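PDB 2NVO: RNA-binding protein RO60, which binds several small RNAs that accumulate during recovery from ultraviolet irradiation and contributes to the resistance of Deinococcus radiodurans to that radiation. Local coordinates for residues 55-60 against 517-522; 64-69 against 99-104; 156-161 against 191-196; 165-170 against 217-222. All coordinates share one frame; numbering follows the deposited sequence.

Contact 1 opens first along the chain and closes last. Its strand 56-59 pairs with the far C-terminal part of the chain, so the VWFA-like domain takes an N-terminal strand at the edge of its sheet. The other three contacts all nest inside this loop. Contact 2 sets the segment 64-69 on helix 100-112; it touches contact 1 through Y58 and H64. Contacts 3 and 4 open only after contact 2 has closed, and they cross: 165-170 lies between the segments of contact 3, and 217-222 follows them. Contact 3 joins helix 151-163 to the loop after helix 184-191. Contact 4 joins helices 166-175 and 219-229. Their centres are about 17 Å apart.

Contact 1 of 4, residues 55-60 against 517-522; sequences GTFYAS and GFDAAA
D519 reaches across to the end of strand 56-59 with its carboxylate. OD2 of D519 lies 2.8 Å from the backbone N of S60, while OD1 is 3.7 Å from CB of A59. D519 OD1 also sits at the edge of the F57 ring, near its plane, 3.9 Å from F57 CE2. The ring and carboxylate planes are turned about 70° apart. F57 has CG anti to the backbone N (chi1 -177°), and F57 CE2 comes 4.2 Å from CB of A522. A59 CB adds a second small apolar contact with A522 CB, at 4.2 Å. In the next shell, D519 opens a type I turn that leads into helix 522-530. Its OD1 accepts a weak capping bond from A521 N, and its backbone O accepts from A522 N. One carboxylate therefore serves the turn and faces the strand as well. A water lies between the two segments: it can donate to F518 O and, weakly, to S60 O, though it has more acceptors in reach than protons. Further out, F57 and A59 make backbone bonds to strand 512-517, and P97 packs on both F57 and A521. Strand 56-59 is the outermost strand at one side of the VWFA-like sheet, although it comes from the N-terminal part of the chain. The chemistry is mixed, with apolar packing beside a carboxylate. The negative charge near the start of helix 522-530 would probably be stabilised by the helix dipole.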
loop_
_atom_site.group_PDB
_atom_site.type_symbol
_atom_site.label_atom_id
_atom_site.label_comp_id
_atom_site.label_asym_id
_atom_site.label_seq_id
_atom_site.Cartn_x
_atom_site.Cartn_y
_atom_site.Cartn_z
ATOM N N GLY A 55 -15.639 -7.555 -6.892
ATOM C CA GLY A 55 -14.331 -8.086 -7.244
ATOM C C GLY A 55 -13.423 -7.055 -7.898
ATOM O O GLY A 55 -12.813 -7.331 -8.931
ATOM N N THR A 56 -13.323 -5.869 -7.309
ATOM C CA THR A 56 -12.552 -4.792 -7.928
ATOM C C THR A 56 -11.600 -4.173 -6.920
ATOM O O THR A 56 -12.017 -3.770 -5.855
ATOM C CB THR A 56 -13.456 -3.657 -8.432
ATOM O OG1 THR A 56 -14.450 -4.181 -9.317
ATOM C CG2 THR A 56 -12.625 -2.606 -9.180
ATOM N N PHE A 57 -10.317 -4.120 -7.250
ATOM C CA PHE A 57 -9.371 -3.367 -6.434
ATOM C C PHE A 57 -9.031 -2.043 -7.119
ATOM O O PHE A 57 -8.442 -2.025 -8.196
ATOM C CB PHE A 57 -8.094 -4.172 -6.177
ATOM C CG PHE A 57 -7.111 -3.470 -5.276
ATOM C CD1 PHE A 57 -7.472 -3.109 -3.986
ATOM C CD2 PHE A 57 -5.838 -3.186 -5.708
ATOM C CE1 PHE A 57 -6.575 -2.457 -3.145
ATOM C CE2 PHE A 57 -4.927 -2.542 -4.875
ATOM C CZ PHE A 57 -5.308 -2.167 -3.592
ATOM N N TYR A 58 -9.416 -0.940 -6.493
ATOM C CA TYR A 58 -9.033 0.375 -6.979
ATOM C C TYR A 58 -7.684 0.698 -6.381
ATOM O O TYR A 58 -7.572 1.014 -5.197
ATOM C CB TYR A 58 -10.073 1.426 -6.602
ATOM C CG TYR A 58 -11.361 1.276 -7.379
ATOM C CD1 TYR A 58 -11.468 1.742 -8.682
ATOM C CD2 TYR A 58 -12.467 0.649 -6.812
ATOM C CE1 TYR A 58 -12.644 1.605 -9.398
ATOM C CE2 TYR A 58 -13.639 0.504 -7.520
ATOM C CZ TYR A 58 -13.722 0.985 -8.806
ATOM O OH TYR A 58 -14.897 0.841 -9.502
ATOM N N ALA A 59 -6.656 0.578 -7.211
ATOM C CA ALA A 59 -5.280 0.539 -6.745
ATOM C C ALA A 59 -4.846 1.934 -6.964
ATOM O O ALA A 59 -4.376 2.285 -8.046
ATOM C CB ALA A 59 -4.455 -0.416 -7.587
ATOM N N SER A 60 -5.009 2.749 -5.936
ATOM C CA SER A 60 -5.383 4.096 -6.247
ATOM C C SER A 60 -4.571 5.291 -5.804
ATOM O O SER A 60 -3.474 5.207 -5.246
ATOM C CB SER A 60 -6.855 4.309 -5.927
ATOM O OG SER A 60 -7.640 3.976 -7.053
ATOM N N GLY A 517 -6.113 0.534 -12.277
ATOM C CA GLY A 517 -4.889 1.250 -11.970
ATOM C C GLY A 517 -3.865 0.312 -11.366
ATOM O O GLY A 517 -3.969 -0.919 -11.469
ATOM N N PHE A 518 -2.844 0.891 -10.755
ATOM C CA PHE A 518 -1.832 0.103 -10.086
ATOM C C PHE A 518 -1.221 0.951 -9.001
ATOM O O PHE A 518 -1.276 2.177 -9.059
ATOM C CB PHE A 518 -0.741 -0.361 -11.057
ATOM C CG PHE A 518 -0.264 -1.771 -10.810
ATOM C CD1 PHE A 518 -1.140 -2.831 -10.900
ATOM C CD2 PHE A 518 1.071 -2.041 -10.519
ATOM C CE1 PHE A 518 -0.712 -4.145 -10.682
ATOM C CE2 PHE A 518 1.514 -3.363 -10.315
ATOM C CZ PHE A 518 0.618 -4.408 -10.399
ATOM N N ASP A 519 -0.654 0.279 -8.012
ATOM C CA ASP A 519 0.119 0.924 -6.966
ATOM C C ASP A 519 0.905 -0.154 -6.241
ATOM O O ASP A 519 0.864 -1.331 -6.623
ATOM C CB ASP A 519 -0.766 1.739 -5.999
ATOM C CG ASP A 519 -1.814 0.894 -5.270
ATOM O OD1 ASP A 519 -1.665 -0.336 -5.180
ATOM O OD2 ASP A 519 -2.809 1.476 -4.772
ATOM N N ALA A 520 1.609 0.255 -5.198
ATOM C CA ALA A 520 2.490 -0.624 -4.464
ATOM C C ALA A 520 1.767 -1.789 -3.788
ATOM O O ALA A 520 2.354 -2.838 -3.585
ATOM C CB ALA A 520 3.302 0.185 -3.439
ATOM N N ALA A 521 0.494 -1.607 -3.452
ATOM C CA ALA A 521 -0.271 -2.659 -2.791
ATOM C C ALA A 521 -0.851 -3.708 -3.756
ATOM O O ALA A 521 -1.284 -4.783 -3.335
ATOM C CB ALA A 521 -1.386 -2.046 -1.954
ATOM N N ALA A 522 -0.871 -3.389 -5.047
ATOM C CA ALA A 522 -1.587 -4.229 -5.998
ATOM C C ALA A 522 -1.018 -5.649 -6.102
ATOM O O ALA A 522 -1.785 -6.596 -6.112
ATOM C CB ALA A 522 -1.661 -3.562 -7.376
HETATM O O HOH W 1 -1.825 4.604 -7.813
#

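Contact 2 of 4, residues 64-69 against 99-104; sequences HTVQAT and ADPALL
V66 packs against L104, P101 and D100 at the start of helix 100-112. This is helix-to-loop packing within the TROVE domain, which is built of HEAT-like helical repeats. The segment 64-69 runs from strand 56-59 towards helix 70-78. The CB of V66 points at the helix and splits into two methyls. CG1 lies between the backbone N and the carbonyl carbon (chi1 67°). V66 CG1 meets CB of D100 at 3.9 Å and CD2 of L104 at 4.0 Å. V66 CG2 is anti to the backbone N and touches CB of P101 at 4.1 Å. It is just as near to CG of the same proline ring. V66 thus spans the first turn of the helix, from D100 to L104. No hydrogen bond crosses between the segments. The fit is mostly of methyl and methylene groups, with one methyl on the loop backbone. Beyond the pair, D100 and L104 also touch helix 133-143, through H138 and F142. T69, the N-cap residue of helix 70-78, bonds to D53 through its hydroxyl. L104 extends the contact along the loop past V66. Its CG is anti to the backbone N (chi1 166°), and CD2 is the branch that touches the loop. L104 CD2 lies 4.0 Å from CB of A68 and 3.8 Å from C of Q67. The closest approach of L104 CD2 to this segment is to a backbone nitrogen, A68 N, at 3.4 Å.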
loop_
_atom_site.group_PDB
_atom_site.type_symbol
_atom_site.label_atom_id
_atom_site.label_comp_id
_atom_site.label_asym_id
_atom_site.label_seq_id
_atom_site.Cartn_x
_atom_site.Cartn_y
_atom_site.Cartn_z
ATOM N N HIS A 64 -12.214 6.850 -4.366
ATOM C CA HIS A 64 -12.749 5.641 -3.744
ATOM C C HIS A 64 -12.409 5.447 -2.271
ATOM O O HIS A 64 -11.624 4.576 -1.887
ATOM C CB HIS A 64 -12.527 4.399 -4.619
ATOM C CG HIS A 64 -13.439 4.361 -5.806
ATOM N ND1 HIS A 64 -14.602 3.621 -5.835
ATOM C CD2 HIS A 64 -13.392 5.030 -6.989
ATOM C CE1 HIS A 64 -15.216 3.809 -6.989
ATOM N NE2 HIS A 64 -14.503 4.660 -7.707
ATOM N N THR A 65 -13.020 6.307 -1.464
ATOM C CA THR A 65 -13.065 6.139 -0.027
ATOM C C THR A 65 -14.070 5.045 0.271
ATOM O O THR A 65 -15.125 4.959 -0.365
ATOM C CB THR A 65 -13.532 7.424 0.656
ATOM O OG1 THR A 65 -12.625 8.483 0.336
ATOM C CG2 THR A 65 -13.575 7.240 2.165
ATOM N N VAL A 66 -13.744 4.196 1.228
ATOM C CA VAL A 66 -14.633 3.106 1.556
ATOM C C VAL A 66 -15.945 3.664 2.108
ATOM O O VAL A 66 -15.963 4.583 2.927
ATOM C CB VAL A 66 -14.000 2.138 2.568
ATOM C CG1 VAL A 66 -13.824 2.829 3.912
ATOM C CG2 VAL A 66 -14.845 0.874 2.701
ATOM N N GLN A 67 -17.046 3.122 1.613
ATOM C CA GLN A 67 -18.352 3.413 2.155
ATOM C C GLN A 67 -18.998 2.078 2.450
ATOM O O GLN A 67 -18.791 1.120 1.707
ATOM C CB GLN A 67 -19.186 4.176 1.137
ATOM C CG GLN A 67 -18.747 5.614 0.930
ATOM C CD GLN A 67 -19.769 6.400 0.150
ATOM O OE1 GLN A 67 -19.536 6.775 -0.998
ATOM N NE2 GLN A 67 -20.928 6.641 0.765
ATOM N N ALA A 68 -19.759 2.002 3.535
ATOM C CA ALA A 68 -20.477 0.773 3.867
ATOM C C ALA A 68 -21.646 0.555 2.909
ATOM O O ALA A 68 -22.420 1.465 2.653
ATOM C CB ALA A 68 -20.964 0.820 5.307
ATOM N N THR A 69 -21.769 -0.647 2.364
ATOM C CA THR A 69 -22.899 -0.954 1.504
ATOM C C THR A 69 -24.011 -1.598 2.324
ATOM O O THR A 69 -23.834 -1.886 3.504
ATOM C CB THR A 69 -22.511 -1.899 0.353
ATOM O OG1 THR A 69 -22.018 -3.131 0.893
ATOM C CG2 THR A 69 -21.448 -1.260 -0.535
ATOM N N ALA A 99 -6.251 0.191 6.305
ATOM C CA ALA A 99 -7.002 -0.038 7.528
ATOM C C ALA A 99 -8.438 0.496 7.444
ATOM O O ALA A 99 -9.317 0.029 8.168
ATOM C CB ALA A 99 -6.267 0.583 8.703
ATOM N N ASP A 100 -8.675 1.451 6.542
ATOM C CA ASP A 100 -9.970 2.144 6.427
ATOM C C ASP A 100 -11.214 1.261 6.565
ATOM O O ASP A 100 -12.091 1.558 7.377
ATOM C CB ASP A 100 -10.071 2.916 5.101
ATOM C CG ASP A 100 -8.964 3.929 4.914
ATOM O OD1 ASP A 100 -7.842 3.725 5.427
ATOM O OD2 ASP A 100 -9.219 4.932 4.220
ATOM N N PRO A 101 -11.320 0.197 5.741
ATOM C CA PRO A 101 -12.541 -0.622 5.771
ATOM C C PRO A 101 -12.756 -1.311 7.128
ATOM O O PRO A 101 -13.904 -1.454 7.555
ATOM C CB PRO A 101 -12.295 -1.677 4.683
ATOM C CG PRO A 101 -11.311 -1.034 3.745
ATOM C CD PRO A 101 -10.423 -0.186 4.635
ATOM N N ALA A 102 -11.675 -1.746 7.764
ATOM C CA ALA A 102 -11.760 -2.410 9.063
ATOM C C ALA A 102 -12.139 -1.412 10.153
ATOM O O ALA A 102 -12.876 -1.747 11.089
ATOM C CB ALA A 102 -10.446 -3.101 9.401
ATOM N N LEU A 103 -11.642 -0.184 10.023
ATOM C CA LEU A 103 -12.003 0.893 10.934
ATOM C C LEU A 103 -13.482 1.247 10.825
ATOM O O LEU A 103 -14.141 1.466 11.839
ATOM C CB LEU A 103 -11.143 2.127 10.668
ATOM C CG LEU A 103 -9.665 1.915 10.990
ATOM C CD1 LEU A 103 -8.832 3.117 10.563
ATOM C CD2 LEU A 103 -9.502 1.642 12.479
ATOM N N LEU A 104 -13.996 1.274 9.594
ATOM C CA LEU A 104 -15.393 1.607 9.328
ATOM C C LEU A 104 -16.305 0.530 9.872
ATOM O O LEU A 104 -17.291 0.821 10.532
ATOM C CB LEU A 104 -15.637 1.753 7.823
ATOM C CG LEU A 104 -17.095 1.770 7.350
ATOM C CD1 LEU A 104 -17.892 2.870 8.067
ATOM C CD2 LEU A 104 -17.208 1.944 5.837
#

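Contact 3 of 4, residues 156-161 against 191-196; sequences GVANVY and AHPKTD
The side chains of Y161 and P193, two flat or nearly flat rings, cross obliquely. CG of P193 is the touching atom. P193 CG lies 3.7 Å from CD2 of Y161 and equally near to CB of Y161. The approach is therefore to the base of the tyrosine side chain, not to its hydroxyl end. Y161 holds CG anti to its carbonyl carbon (chi1 -64°), and in this rotamer CB, CG and CD2 all lie within 4 Å of CG of P193. The Y161 side chain also touches L204 of helix 198-209, L136 of helix 133-143, and A187 and L188 of helix 184-191. P193 itself touches L188 and L204. One turn earlier, A158 brings its CB to the end of helix 184-191, 3.5 Å from O of A191 and 4.3 Å from CB of P193. V157 adds its CG1 branch, 3.8 Å from CB of A191. H192 then leaves the helix with positive phi (49°) and points its side chain away. The chain continues through P193 toward helix 198-209. The contact thus joins the end of one TROVE helix and the following loop to a preceding helix. It lies in the region that probably binds RNA, as in relatives. No hydrogen bond joins the two segments, although K194 N bonds to E162 just beyond. The segments are held together by apolar packing, and their fit depends on shape.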
loop_
_atom_site.group_PDB
_atom_site.type_symbol
_atom_site.label_atom_id
_atom_site.label_comp_id
_atom_site.label_asym_id
_atom_site.label_seq_id
_atom_site.Cartn_x
_atom_site.Cartn_y
_atom_site.Cartn_z
ATOM N N GLY A 156 -14.559 3.576 25.848
ATOM C CA GLY A 156 -13.879 2.945 24.725
ATOM C C GLY A 156 -12.755 3.774 24.128
ATOM O O GLY A 156 -11.686 3.257 23.831
ATOM N N VAL A 157 -12.995 5.068 23.944
ATOM C CA VAL A 157 -11.952 5.959 23.458
ATOM C C VAL A 157 -10.880 6.173 24.531
ATOM O O VAL A 157 -9.676 6.094 24.249
ATOM C CB VAL A 157 -12.532 7.313 23.000
ATOM C CG1 VAL A 157 -11.419 8.257 22.563
ATOM C CG2 VAL A 157 -13.549 7.111 21.874
ATOM N N ALA A 158 -11.310 6.425 25.763
ATOM C CA ALA A 158 -10.364 6.599 26.866
ATOM C C ALA A 158 -9.450 5.383 27.000
ATOM O O ALA A 158 -8.256 5.517 27.256
ATOM C CB ALA A 158 -11.099 6.860 28.190
ATOM N N ASN A 159 -10.014 4.195 26.831
ATOM C CA ASN A 159 -9.230 2.969 26.957
ATOM C C ASN A 159 -8.074 2.928 25.955
ATOM O O ASN A 159 -6.998 2.398 26.244
ATOM C CB ASN A 159 -10.125 1.745 26.826
ATOM C CG ASN A 159 -9.371 0.443 27.021
ATOM O OD1 ASN A 159 -8.635 0.259 28.003
ATOM N ND2 ASN A 159 -9.550 -0.469 26.082
ATOM N N VAL A 160 -8.285 3.531 24.789
ATOM C CA VAL A 160 -7.237 3.618 23.787
ATOM C C VAL A 160 -6.015 4.361 24.319
ATOM O O VAL A 160 -4.887 3.893 24.162
ATOM C CB VAL A 160 -7.738 4.285 22.479
ATOM C CG1 VAL A 160 -6.576 4.508 21.526
ATOM C CG2 VAL A 160 -8.787 3.416 21.831
ATOM N N TYR A 161 -6.236 5.510 24.954
ATOM C CA TYR A 161 -5.130 6.308 25.481
ATOM C C TYR A 161 -4.522 5.697 26.741
ATOM O O TYR A 161 -3.314 5.762 26.954
ATOM C CB TYR A 161 -5.589 7.735 25.769
ATOM C CG TYR A 161 -6.021 8.488 24.528
ATOM C CD1 TYR A 161 -5.081 9.011 23.646
ATOM C CD2 TYR A 161 -7.368 8.677 24.245
ATOM C CE1 TYR A 161 -5.480 9.715 22.503
ATOM C CE2 TYR A 161 -7.776 9.365 23.118
ATOM C CZ TYR A 161 -6.828 9.874 22.248
ATOM O OH TYR A 161 -7.238 10.562 21.126
ATOM N N ALA A 191 -13.292 12.172 26.102
ATOM C CA ALA A 191 -13.044 10.867 26.725
ATOM C C ALA A 191 -12.416 10.915 28.125
ATOM O O ALA A 191 -12.593 9.983 28.907
ATOM C CB ALA A 191 -12.175 10.006 25.807
ATOM N N HIS A 192 -11.652 11.968 28.407
ATOM C CA HIS A 192 -11.000 12.172 29.709
ATOM C C HIS A 192 -10.225 10.966 30.229
ATOM O O HIS A 192 -10.536 10.463 31.308
ATOM C CB HIS A 192 -12.031 12.552 30.776
ATOM C CG HIS A 192 -12.970 13.636 30.356
ATOM N ND1 HIS A 192 -12.594 14.962 30.293
ATOM C CD2 HIS A 192 -14.273 13.595 29.983
ATOM C CE1 HIS A 192 -13.624 15.691 29.895
ATOM N NE2 HIS A 192 -14.653 14.883 29.701
ATOM N N PRO A 193 -9.204 10.504 29.488
ATOM C CA PRO A 193 -8.432 9.371 30.020
ATOM C C PRO A 193 -7.646 9.753 31.277
ATOM O O PRO A 193 -7.197 10.895 31.416
ATOM C CB PRO A 193 -7.438 9.045 28.895
ATOM C CG PRO A 193 -7.850 9.880 27.714
ATOM C CD PRO A 193 -8.636 11.037 28.239
ATOM N N LYS A 194 -7.466 8.796 32.177
ATOM C CA LYS A 194 -6.522 8.968 33.279
ATOM C C LYS A 194 -5.772 7.664 33.512
ATOM O O LYS A 194 -6.376 6.611 33.678
ATOM C CB LYS A 194 -7.220 9.401 34.561
ATOM C CG LYS A 194 -6.235 9.804 35.665
ATOM C CD LYS A 194 -6.934 9.992 37.004
ATOM C CE LYS A 194 -6.162 10.941 37.909
ATOM N NZ LYS A 194 -6.902 11.257 39.176
ATOM N N THR A 195 -4.451 7.741 33.496
ATOM C CA THR A 195 -3.624 6.567 33.721
ATOM C C THR A 195 -3.176 6.550 35.181
ATOM O O THR A 195 -3.391 7.506 35.911
ATOM C CB THR A 195 -2.393 6.586 32.821
ATOM O OG1 THR A 195 -1.500 7.626 33.251
ATOM C CG2 THR A 195 -2.804 6.836 31.375
ATOM N N ASP A 196 -2.553 5.457 35.595
ATOM C CA ASP A 196 -1.997 5.377 36.935
ATOM C C ASP A 196 -0.737 6.230 37.030
ATOM O O ASP A 196 -0.473 6.819 38.069
ATOM C CB ASP A 196 -1.682 3.922 37.311
ATOM C CG ASP A 196 -0.845 3.214 36.262
ATOM O OD1 ASP A 196 -0.058 2.322 36.627
ATOM O OD2 ASP A 196 -0.970 3.543 35.063
#

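Contact 4 of 4, residues 165-170 against 217-222; sequences DVDKLA and SPALRV
V166 packs on A219 where two helices begin. D165 is the N-cap just before helix 166-175. D165 OD1 accepts from K168 N at 2.8 Å, with an N-H...O angle of 162°, and the amide meets it nearly along the C-O axis. A weak bond from D167 N reaches the same oxygen. V166 comes next and carries the contact. V166 CG2, anti to the backbone N while CG1 has chi1 61°, lies 3.4 Å from CB of A219, though the position of A219 is less sure in the model. The same A219 CB is 3.6 Å from the backbone O of V166. D167 OD1 stands 4.4 Å from A219 CB at the margin. K168 turns elsewhere, its NZ bonded to the backbone O of R131. L169 touches V203 and L204 of helix 198-209, which also touches V166 through R200. A170 closes the walk one turn after V166. A170 CB lies 3.6 Å from the backbone O of A219 and 3.9 Å from CG2 of V222. The first turns of helices 166-175 and 219-229 thus meet directly within the horseshoe of the TROVE domain, in the region that probably binds RNA, as in relatives. Alanines on both helices bring the backbones near, with the CA atoms of A170 and A219 5.6 Å apart. The interface itself has no hydrogen bond across it. Close apolar packing joins the helices, while the capping carboxylate of D165 serves its own helix.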
loop_
_atom_site.group_PDB
_atom_site.type_symbol
_atom_site.label_atom_id
_atom_site.label_comp_id
_atom_site.label_asym_id
_atom_site.label_seq_id
_atom_site.Cartn_x
_atom_site.Cartn_y
_atom_site.Cartn_z
ATOM N N ASP A 165 1.601 3.171 25.862
ATOM C CA ASP A 165 2.757 3.535 26.685
ATOM C C ASP A 165 3.239 4.962 26.417
ATOM O O ASP A 165 2.876 5.579 25.413
ATOM C CB ASP A 165 3.887 2.488 26.583
ATOM C CG ASP A 165 4.965 2.845 25.551
ATOM O OD1 ASP A 165 4.650 3.433 24.494
ATOM O OD2 ASP A 165 6.145 2.505 25.800
ATOM N N VAL A 166 4.046 5.487 27.333
ATOM C CA VAL A 166 4.462 6.883 27.287
ATOM C C VAL A 166 5.193 7.233 25.975
ATOM O O VAL A 166 5.206 8.393 25.545
ATOM C CB VAL A 166 5.316 7.244 28.530
ATOM C CG1 VAL A 166 6.583 6.381 28.588
ATOM C CG2 VAL A 166 5.654 8.732 28.553
ATOM N N ASP A 167 5.779 6.227 25.331
ATOM C CA ASP A 167 6.498 6.441 24.075
ATOM C C ASP A 167 5.540 6.554 22.883
ATOM O O ASP A 167 5.726 7.402 22.008
ATOM C CB ASP A 167 7.527 5.333 23.849
ATOM C CG ASP A 167 8.506 5.203 25.013
ATOM O OD1 ASP A 167 9.109 6.222 25.415
ATOM O OD2 ASP A 167 8.663 4.081 25.529
ATOM N N LYS A 168 4.515 5.708 22.851
ATOM C CA LYS A 168 3.504 5.807 21.804
ATOM C C LYS A 168 2.691 7.089 21.964
ATOM O O LYS A 168 2.314 7.727 20.976
ATOM C CB LYS A 168 2.566 4.604 21.801
ATOM C CG LYS A 168 1.333 4.842 20.935
ATOM C CD LYS A 168 0.290 3.739 21.049
ATOM C CE LYS A 168 0.486 2.662 19.997
ATOM N NZ LYS A 168 -0.746 1.840 19.827
ATOM N N LEU A 169 2.421 7.469 23.208
ATOM C CA LEU A 169 1.660 8.684 23.449
ATOM C C LEU A 169 2.430 9.908 22.972
ATOM O O LEU A 169 1.858 10.803 22.335
ATOM C CB LEU A 169 1.294 8.828 24.927
ATOM C CG LEU A 169 0.160 7.937 25.437
ATOM C CD1 LEU A 169 -0.244 8.368 26.846
ATOM C CD2 LEU A 169 -1.045 7.966 24.493
ATOM N N ALA A 170 3.725 9.941 23.291
ATOM C CA ALA A 170 4.580 11.070 22.937
ATOM C C ALA A 170 4.657 11.192 21.425
ATOM O O ALA A 170 4.649 12.297 20.876
ATOM C CB ALA A 170 5.974 10.895 23.529
ATOM N N SER A 217 11.295 10.994 31.354
ATOM C CA SER A 217 10.980 9.713 30.718
ATOM C C SER A 217 11.365 9.707 29.251
ATOM O O SER A 217 10.767 8.972 28.462
ATOM C CB SER A 217 9.478 9.419 30.820
ATOM O OG SER A 217 8.890 9.978 31.990
ATOM N N PRO A 218 12.417 10.475 28.900
ATOM C CA PRO A 218 12.742 11.101 27.611
ATOM C C PRO A 218 11.630 11.117 26.553
ATOM O O PRO A 218 11.912 11.378 25.375
ATOM C CB PRO A 218 13.948 10.276 27.138
ATOM C CG PRO A 218 14.693 9.999 28.479
ATOM C CD PRO A 218 13.669 10.174 29.615
ATOM N N ALA A 219 10.390 10.876 26.972
ATOM C CA ALA A 219 9.230 10.983 26.104
ATOM C C ALA A 219 8.973 12.469 25.948
ATOM O O ALA A 219 8.636 12.942 24.866
ATOM C CB ALA A 219 8.041 10.304 26.746
ATOM N N LEU A 220 9.165 13.205 27.039
ATOM C CA LEU A 220 9.065 14.653 27.004
ATOM C C LEU A 220 10.208 15.210 26.189
ATOM O O LEU A 220 10.100 16.285 25.598
ATOM C CB LEU A 220 9.133 15.230 28.411
ATOM C CG LEU A 220 8.126 14.680 29.410
ATOM C CD1 LEU A 220 8.114 15.553 30.646
ATOM C CD2 LEU A 220 6.738 14.596 28.792
ATOM N N ARG A 221 11.314 14.476 26.187
ATOM C CA ARG A 221 12.494 14.876 25.449
ATOM C C ARG A 221 12.128 15.030 23.981
ATOM O O ARG A 221 12.353 16.086 23.389
ATOM C CB ARG A 221 13.606 13.842 25.627
ATOM C CG ARG A 221 15.008 14.392 25.428
ATOM C CD ARG A 221 16.056 13.397 25.906
ATOM N NE ARG A 221 15.842 13.017 27.301
ATOM C CZ ARG A 221 16.531 13.510 28.328
ATOM N NH1 ARG A 221 17.494 14.402 28.124
ATOM N NH2 ARG A 221 16.259 13.104 29.561
ATOM N N VAL A 222 11.541 13.987 23.400
ATOM C CA VAL A 222 11.124 14.055 22.002
ATOM C C VAL A 222 10.120 15.187 21.805
ATOM O O VAL A 222 10.114 15.848 20.768
ATOM C CB VAL A 222 10.543 12.718 21.481
ATOM C CG1 VAL A 222 11.425 11.559 21.907
ATOM C CG2 VAL A 222 9.120 12.515 21.965
#